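Local coordinates for stage II sporulation E family protein (Thermanaerovibrio acidaminovorans, PDB 3RNR) that is of unknown function but probably acts as a PP2C-type phosphatase, removing phosphate groups from phosphorylated proteins, at residues 159-164 / 198-203. Residues are numbered along the deposited sequence; the frame is centred on the assembly and turned at random.
Sequences GVLVVS and RPYQDN
Val-163 and Leu-161, two residues apart on strand 159-164, turn their side chains to the same face of the sheet and together receive the ring of Tyr-200, a worked example of how a strand and a distant loop can be joined by apolar packing. The closest meeting is that of Val-163 CG1 with Tyr-200 CB, 3.6 Å apart; the same methyl lies 4.0 Å from Tyr-200 CG, while its twin, Val-163 CG2, lies 4.1 Å from Tyr-200 CD2. The valine thus grips the root of the aromatic side chain. Farther along the ring, Leu-161 CD2 reaches Tyr-200 CE2 at 3.8 Å, brought there by a side chain whose CG stands anti to the backbone N (chi1 172°). Both aliphatic groups approach the ring obliquely, their side chains running roughly at right angles to that of the tyrosine. Within the loop, Arg-198 CB lies over one face of the Tyr-200 ring, 3.8 Å above its plane and offset toward the rim.

Polar bonds to neighbouring parts of the chain hold the loop in place. Tyr-200 OH is hydrogen-bonded to Glu-194, which also forms a salt bridge with Arg-198, and Pro-199 O accepts a bond from Arg-95. Pro-199 itself centres an inverse gamma turn, closed by a weak bond from Tyr-200 N to Arg-198 O. Leu-206 of strand 205-210 also touches Tyr-200. The contact packs a loop against the face of the mixed sheet turned from strand 10-18, within the alpha-beta-beta-alpha sandwich of the PP2C fold, two sheets with helices outside.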
ATOM      1  N   GLY B 159       9.214  -2.118  15.509  1.00 30.40           N
ATOM      2  CA  GLY B 159       8.327  -2.313  14.381  1.00 31.13           C
ATOM      3  C   GLY B 159       8.119  -3.755  13.988  1.00 34.25           C
ATOM      4  O   GLY B 159       8.370  -4.675  14.773  1.00 29.03           O
ATOM      5  N   VAL B 160       7.621  -3.945  12.770  1.00 27.11           N
ATOM      6  CA  VAL B 160       7.312  -5.271  12.272  1.00 25.11           C
ATOM      7  C   VAL B 160       7.737  -5.370  10.806  1.00 26.17           C
ATOM      8  O   VAL B 160       7.657  -4.390  10.047  1.00 23.21           O
ATOM      9  CB  VAL B 160       5.802  -5.577  12.434  1.00 24.54           C
ATOM     10  CG1 VAL B 160       4.955  -4.523  11.703  1.00 23.88           C
ATOM     11  CG2 VAL B 160       5.468  -7.005  11.952  1.00 22.39           C
ATOM     12  N   LEU B 161       8.197  -6.558  10.425  1.00 24.67           N
ATOM     13  CA  LEU B 161       8.598  -6.834   9.052  1.00 24.65           C
ATOM     14  C   LEU B 161       7.875  -8.082   8.563  1.00 24.33           C
ATOM     15  O   LEU B 161       7.856  -9.099   9.260  1.00 22.78           O
ATOM     16  CB  LEU B 161      10.114  -7.032   8.976  1.00 24.72           C
ATOM     17  CG  LEU B 161      10.682  -7.516   7.636  1.00 33.85           C
ATOM     18  CD1 LEU B 161      10.854  -6.344   6.724  1.00 34.85           C
ATOM     19  CD2 LEU B 161      12.009  -8.221   7.837  1.00 38.51           C
ATOM     20  N   VAL B 162       7.251  -7.987   7.392  1.00 22.90           N
ATOM     21  CA  VAL B 162       6.668  -9.150   6.743  1.00 23.79           C
ATOM     22  C   VAL B 162       7.460  -9.498   5.469  1.00 26.69           C
ATOM     23  O   VAL B 162       7.938  -8.609   4.754  1.00 23.63           O
ATOM     24  CB  VAL B 162       5.154  -8.982   6.467  1.00 24.20           C
ATOM     25  CG1 VAL B 162       4.365  -8.878   7.797  1.00 21.56           C
ATOM     26  CG2 VAL B 162       4.883  -7.754   5.598  1.00 24.06           C
ATOM     27  N   VAL B 163       7.580 -10.792   5.192  1.00 23.37           N
ATOM     28  CA  VAL B 163       8.505 -11.302   4.180  1.00 26.73           C
ATOM     29  C   VAL B 163       7.849 -12.377   3.331  1.00 32.96           C
ATOM     30  O   VAL B 163       7.243 -13.292   3.888  1.00 24.28           O
ATOM     31  CB  VAL B 163       9.684 -12.019   4.854  1.00 30.22           C
ATOM     32  CG1 VAL B 163      10.744 -12.377   3.823  1.00 35.00           C
ATOM     33  CG2 VAL B 163      10.266 -11.174   5.946  1.00 36.21           C
ATOM     34  N   SER B 164       7.946 -12.257   2.004  1.00 25.36           N
ATOM     35  CA  SER B 164       7.607 -13.354   1.090  1.00 26.10           C
ATOM     36  C   SER B 164       8.822 -13.675   0.242  1.00 30.31           C
ATOM     37  O   SER B 164       9.301 -12.839  -0.526  1.00 30.31           O
ATOM     38  CB  SER B 164       6.458 -12.928   0.180  1.00 29.27           C
ATOM     39  OG  SER B 164       6.217 -13.893  -0.826  1.00 31.59           O
ATOM     40  N   ARG B 198      20.253 -11.661   7.890  1.00 42.62           N
ATOM     41  CA  ARG B 198      18.884 -11.450   7.393  1.00 38.73           C
ATOM     42  C   ARG B 198      18.155 -12.778   7.255  1.00 37.49           C
ATOM     43  O   ARG B 198      18.625 -13.672   6.561  1.00 39.73           O
ATOM     44  CB  ARG B 198      18.905 -10.817   6.005  1.00 41.89           C
ATOM     45  CG  ARG B 198      19.500  -9.447   5.940  1.00 50.39           C
ATOM     46  CD  ARG B 198      19.823  -9.074   4.513  1.00 59.96           C
ATOM     47  NE  ARG B 198      20.476  -7.771   4.450  1.00 75.39           N
ATOM     48  CZ  ARG B 198      21.149  -7.323   3.397  1.00 85.59           C
ATOM     49  NH1 ARG B 198      21.712  -6.122   3.434  1.00 87.48           N
ATOM     50  NH2 ARG B 198      21.266  -8.080   2.311  1.00 89.37           N
ATOM     51  N   PRO B 199      16.989 -12.907   7.898  1.00 36.35           N
ATOM     52  CA  PRO B 199      16.302 -14.202   7.859  1.00 31.52           C
ATOM     53  C   PRO B 199      15.441 -14.360   6.604  1.00 37.86           C
ATOM     54  O   PRO B 199      14.264 -14.681   6.717  1.00 35.15           O
ATOM     55  CB  PRO B 199      15.418 -14.156   9.108  1.00 31.04           C
ATOM     56  CG  PRO B 199      15.074 -12.711   9.250  1.00 31.62           C
ATOM     57  CD  PRO B 199      16.299 -11.936   8.764  1.00 33.55           C
ATOM     58  N   TYR B 200      16.035 -14.196   5.424  1.00 32.95           N
ATOM     59  CA  TYR B 200      15.278 -14.286   4.173  1.00 32.11           C
ATOM     60  C   TYR B 200      16.201 -14.199   2.970  1.00 42.87           C
ATOM     61  O   TYR B 200      17.356 -13.794   3.092  1.00 37.03           O
ATOM     62  CB  TYR B 200      14.216 -13.184   4.086  1.00 29.22           C
ATOM     63  CG  TYR B 200      14.706 -11.784   4.412  1.00 31.27           C
ATOM     64  CD1 TYR B 200      15.454 -11.048   3.491  1.00 32.93           C
ATOM     65  CD2 TYR B 200      14.395 -11.187   5.629  1.00 32.34           C
ATOM     66  CE1 TYR B 200      15.900  -9.761   3.794  1.00 36.24           C
ATOM     67  CE2 TYR B 200      14.827  -9.907   5.937  1.00 33.25           C
ATOM     68  CZ  TYR B 200      15.578  -9.202   5.023  1.00 43.81           C
ATOM     69  OH  TYR B 200      16.000  -7.935   5.338  1.00 46.10           O
ATOM     70  N   GLN B 201      15.695 -14.613   1.814  1.00 42.41           N
ATOM     71  CA  GLN B 201      16.528 -14.733   0.622  1.00 44.92           C
ATOM     72  C   GLN B 201      16.824 -13.347   0.075  1.00 35.54           C
ATOM     73  O   GLN B 201      16.082 -12.407   0.339  1.00 36.05           O
ATOM     74  CB  GLN B 201      15.825 -15.577  -0.448  1.00 50.02           C
ATOM     75  CG  GLN B 201      15.264 -16.907   0.052  1.00 53.45           C
ATOM     76  CD  GLN B 201      16.321 -17.798   0.673  1.00 59.08           C
ATOM     77  OE1 GLN B 201      17.284 -18.186   0.015  1.00 60.91           O
ATOM     78  NE2 GLN B 201      16.147 -18.125   1.951  1.00 64.06           N
ATOM     79  N   ASP B 202      17.904 -13.230  -0.692  1.00 39.73           N
ATOM     80  CA  ASP B 202      18.279 -11.979  -1.354  1.00 45.22           C
ATOM     81  C   ASP B 202      17.172 -11.409  -2.242  1.00 47.64           C
ATOM     82  O   ASP B 202      17.086 -10.199  -2.443  1.00 44.38           O
ATOM     83  CB  ASP B 202      19.536 -12.193  -2.210  1.00 60.60           C
ATOM     84  CG  ASP B 202      20.804 -12.238  -1.386  1.00 72.79           C
ATOM     85  OD1 ASP B 202      20.749 -11.858  -0.197  1.00 71.00           O
ATOM     86  OD2 ASP B 202      21.858 -12.636  -1.933  1.00 79.41           O
ATOM     87  N   ASN B 203      16.332 -12.280  -2.788  1.00 39.18           N
ATOM     88  CA  ASN B 203      15.247 -11.831  -3.664  1.00 43.74           C
ATOM     89  C   ASN B 203      13.900 -11.608  -2.952  1.00 45.02           C
ATOM     90  O   ASN B 203      12.858 -11.448  -3.604  1.00 39.13           O
ATOM     91  CB  ASN B 203      15.111 -12.713  -4.913  1.00 47.39           C
ATOM     92  CG  ASN B 203      14.723 -14.137  -4.583  1.00 57.29           C
ATOM     93  OD1 ASN B 203      14.610 -14.510  -3.412  1.00 50.47           O
ATOM     94  ND2 ASN B 203      14.503 -14.945  -5.619  1.00 60.25           N
TER